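Local coordinates for protein cyclodipeptide synthase, BtCDPS (Bacillus thermoamylovorans, PDB 6ZTU) that probably acts as an aminoacyltransferase of the cyclodipeptide synthase family, which joins two amino acids, normally delivered on aminoacyl-tRNAs, into a cyclic dipeptide, at residues A[71-76]-A[80-85]. Numbering follows the deposited sequence.
Sequences LLEALG and TKAERK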
loop_
_atom_site.group_PDB
_atom_site.type_symbol
_atom_site.label_atom_id
_atom_site.label_comp_id
_atom_site.label_asym_id
_atom_site.label_seq_id
_atom_site.Cartn_x
_atom_site.Cartn_y
_atom_site.Cartn_z
ATOM N N LEU A 71 4.265 13.236 -3.328
ATOM C CA LEU A 71 3.126 13.195 -4.234
ATOM C C LEU A 71 2.523 14.581 -4.397
ATOM O O LEU A 71 2.097 14.958 -5.492
ATOM C CB LEU A 71 2.073 12.209 -3.719
ATOM C CG LEU A 71 2.526 10.761 -3.496
ATOM C CD1 LEU A 71 1.356 9.946 -2.991
ATOM C CD2 LEU A 71 3.098 10.144 -4.777
ATOM N N LEU A 72 2.493 15.358 -3.315
ATOM C CA LEU A 72 1.990 16.725 -3.398
ATOM C C LEU A 72 3.034 17.668 -3.990
ATOM O O LEU A 72 2.707 18.491 -4.850
ATOM C CB LEU A 72 1.538 17.194 -2.011
ATOM C CG LEU A 72 0.473 16.345 -1.294
ATOM C CD1 LEU A 72 0.209 16.868 0.117
ATOM C CD2 LEU A 72 -0.825 16.267 -2.085
ATOM N N GLU A 73 4.298 17.534 -3.577
ATOM C CA GLU A 73 5.358 18.382 -4.114
ATOM C C GLU A 73 5.467 18.251 -5.627
ATOM O O GLU A 73 5.826 19.213 -6.317
ATOM C CB GLU A 73 6.690 18.033 -3.457
ATOM C CG GLU A 73 6.737 18.381 -1.981
ATOM C CD GLU A 73 8.026 17.970 -1.337
ATOM O OE1 GLU A 73 8.640 16.980 -1.783
ATOM O OE2 GLU A 73 8.439 18.645 -0.376
ATOM N N ALA A 74 5.178 17.063 -6.162
ATOM C CA ALA A 74 5.239 16.888 -7.609
ATOM C C ALA A 74 4.054 17.545 -8.304
ATOM O O ALA A 74 4.176 17.974 -9.456
ATOM C CB ALA A 74 5.307 15.399 -7.956
ATOM N N LEU A 75 2.904 17.625 -7.638
ATOM C CA LEU A 75 1.736 18.305 -8.181
ATOM C C LEU A 75 1.708 19.784 -7.819
ATOM O O LEU A 75 0.626 20.346 -7.592
ATOM C CB LEU A 75 0.449 17.618 -7.715
ATOM C CG LEU A 75 0.261 16.176 -8.199
ATOM C CD1 LEU A 75 -0.938 15.495 -7.551
ATOM C CD2 LEU A 75 0.139 16.141 -9.710
ATOM N N GLY A 76 2.876 20.421 -7.741
ATOM C CA GLY A 76 2.957 21.809 -7.331
ATOM C C GLY A 76 2.386 22.066 -5.949
ATOM O O GLY A 76 1.298 22.641 -5.815
ATOM N N THR A 80 6.414 23.109 2.655
ATOM C CA THR A 80 5.767 23.473 3.917
ATOM C C THR A 80 4.300 23.058 3.934
ATOM O O THR A 80 3.831 22.432 4.890
ATOM C CB THR A 80 5.889 24.981 4.168
ATOM O OG1 THR A 80 7.259 25.388 4.053
ATOM C CG2 THR A 80 5.366 25.327 5.556
ATOM N N LYS A 81 3.555 23.417 2.888
ATOM C CA LYS A 81 2.150 23.034 2.824
ATOM C C LYS A 81 2.000 21.521 2.673
ATOM O O LYS A 81 1.103 20.919 3.274
ATOM C CB LYS A 81 1.466 23.772 1.673
ATOM C CG LYS A 81 -0.057 23.729 1.700
ATOM C CD LYS A 81 -0.639 24.658 0.642
ATOM C CE LYS A 81 -1.520 23.908 -0.349
ATOM N NZ LYS A 81 -1.634 24.647 -1.641
ATOM N N ALA A 82 2.880 20.891 1.887
ATOM C CA ALA A 82 2.790 19.449 1.658
ATOM C C ALA A 82 2.953 18.674 2.961
ATOM O O ALA A 82 2.166 17.769 3.262
ATOM C CB ALA A 82 3.844 19.012 0.640
ATOM N N GLU A 83 3.976 19.022 3.747
ATOM C CA GLU A 83 4.211 18.338 5.017
ATOM C C GLU A 83 3.024 18.499 5.959
ATOM O O GLU A 83 2.663 17.561 6.681
ATOM C CB GLU A 83 5.501 18.864 5.659
ATOM C CG GLU A 83 6.782 18.249 5.077
ATOM C CD GLU A 83 8.054 18.934 5.565
ATOM O OE1 GLU A 83 7.963 20.063 6.095
ATOM O OE2 GLU A 83 9.146 18.341 5.419
ATOM N N ARG A 84 2.396 19.678 5.960
ATOM C CA ARG A 84 1.191 19.874 6.765
ATOM C C ARG A 84 0.072 18.948 6.310
ATOM O O ARG A 84 -0.559 18.264 7.127
ATOM C CB ARG A 84 0.727 21.330 6.689
ATOM C CG ARG A 84 1.391 22.279 7.661
ATOM C CD ARG A 84 0.751 23.656 7.552
ATOM N NE ARG A 84 1.637 24.617 6.899
ATOM C CZ ARG A 84 1.212 25.623 6.138
ATOM N NH1 ARG A 84 -0.088 25.792 5.923
ATOM N NH2 ARG A 84 2.090 26.449 5.583
ATOM N N LYS A 85 -0.205 18.932 5.004
ATOM C CA LYS A 85 -1.300 18.112 4.500
ATOM C C LYS A 85 -1.076 16.638 4.805
ATOM O O LYS A 85 -2.028 15.929 5.135
ATOM C CB LYS A 85 -1.484 18.343 3.001
ATOM C CG LYS A 85 -1.910 19.767 2.666
ATOM C CD LYS A 85 -2.178 19.948 1.188
ATOM C CE LYS A 85 -3.428 19.192 0.755
ATOM N NZ LYS A 85 -3.827 19.540 -0.637
#
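With CG set opposite its own carbonyl carbon (chi1 -57°) and CD1 carried on in an extended line (chi2 175°), Leu72 reaches across to Ala82 and Lys85. Its CD1 rests 3.7 Å from CB of Lys85 and 3.8 Å from the backbone O of Ala82, a van der Waals contact. Lys85 also has CG opposite its carbonyl carbon and runs extended to CD, 4.0 Å from Leu72 CD1, so the aliphatic part of the lysine lies obliquely over the leucine methyl; the bend at chi3 (69°) turns only the end beyond CD. Ala82 supplies the close approach between the helices: its CB sits 4.0 Å from Leu72 CB and equally near CG of Glu73, and the CA atoms of Leu72 and Ala82 are 5.8 Å apart. No hydrogen bond spans the two segments. Glu73 gives its methylene to this packing, while its OE1 makes a salt bridge with Lys69 and a hydrogen bond with His172, and OE2 a hydrogen bond with Thr79. The arrangement is two consecutive helices joined by a short turn, in which the short helix 68-74, following strand 58-63 of the central sheet, turns back through a brief linker into the long helix 79-103. Phe36 and Leu158 also touch Leu72, and beyond it Leu71, in the short helix, and Leu75, just after it, both pack on helices 137-157 and 167-191.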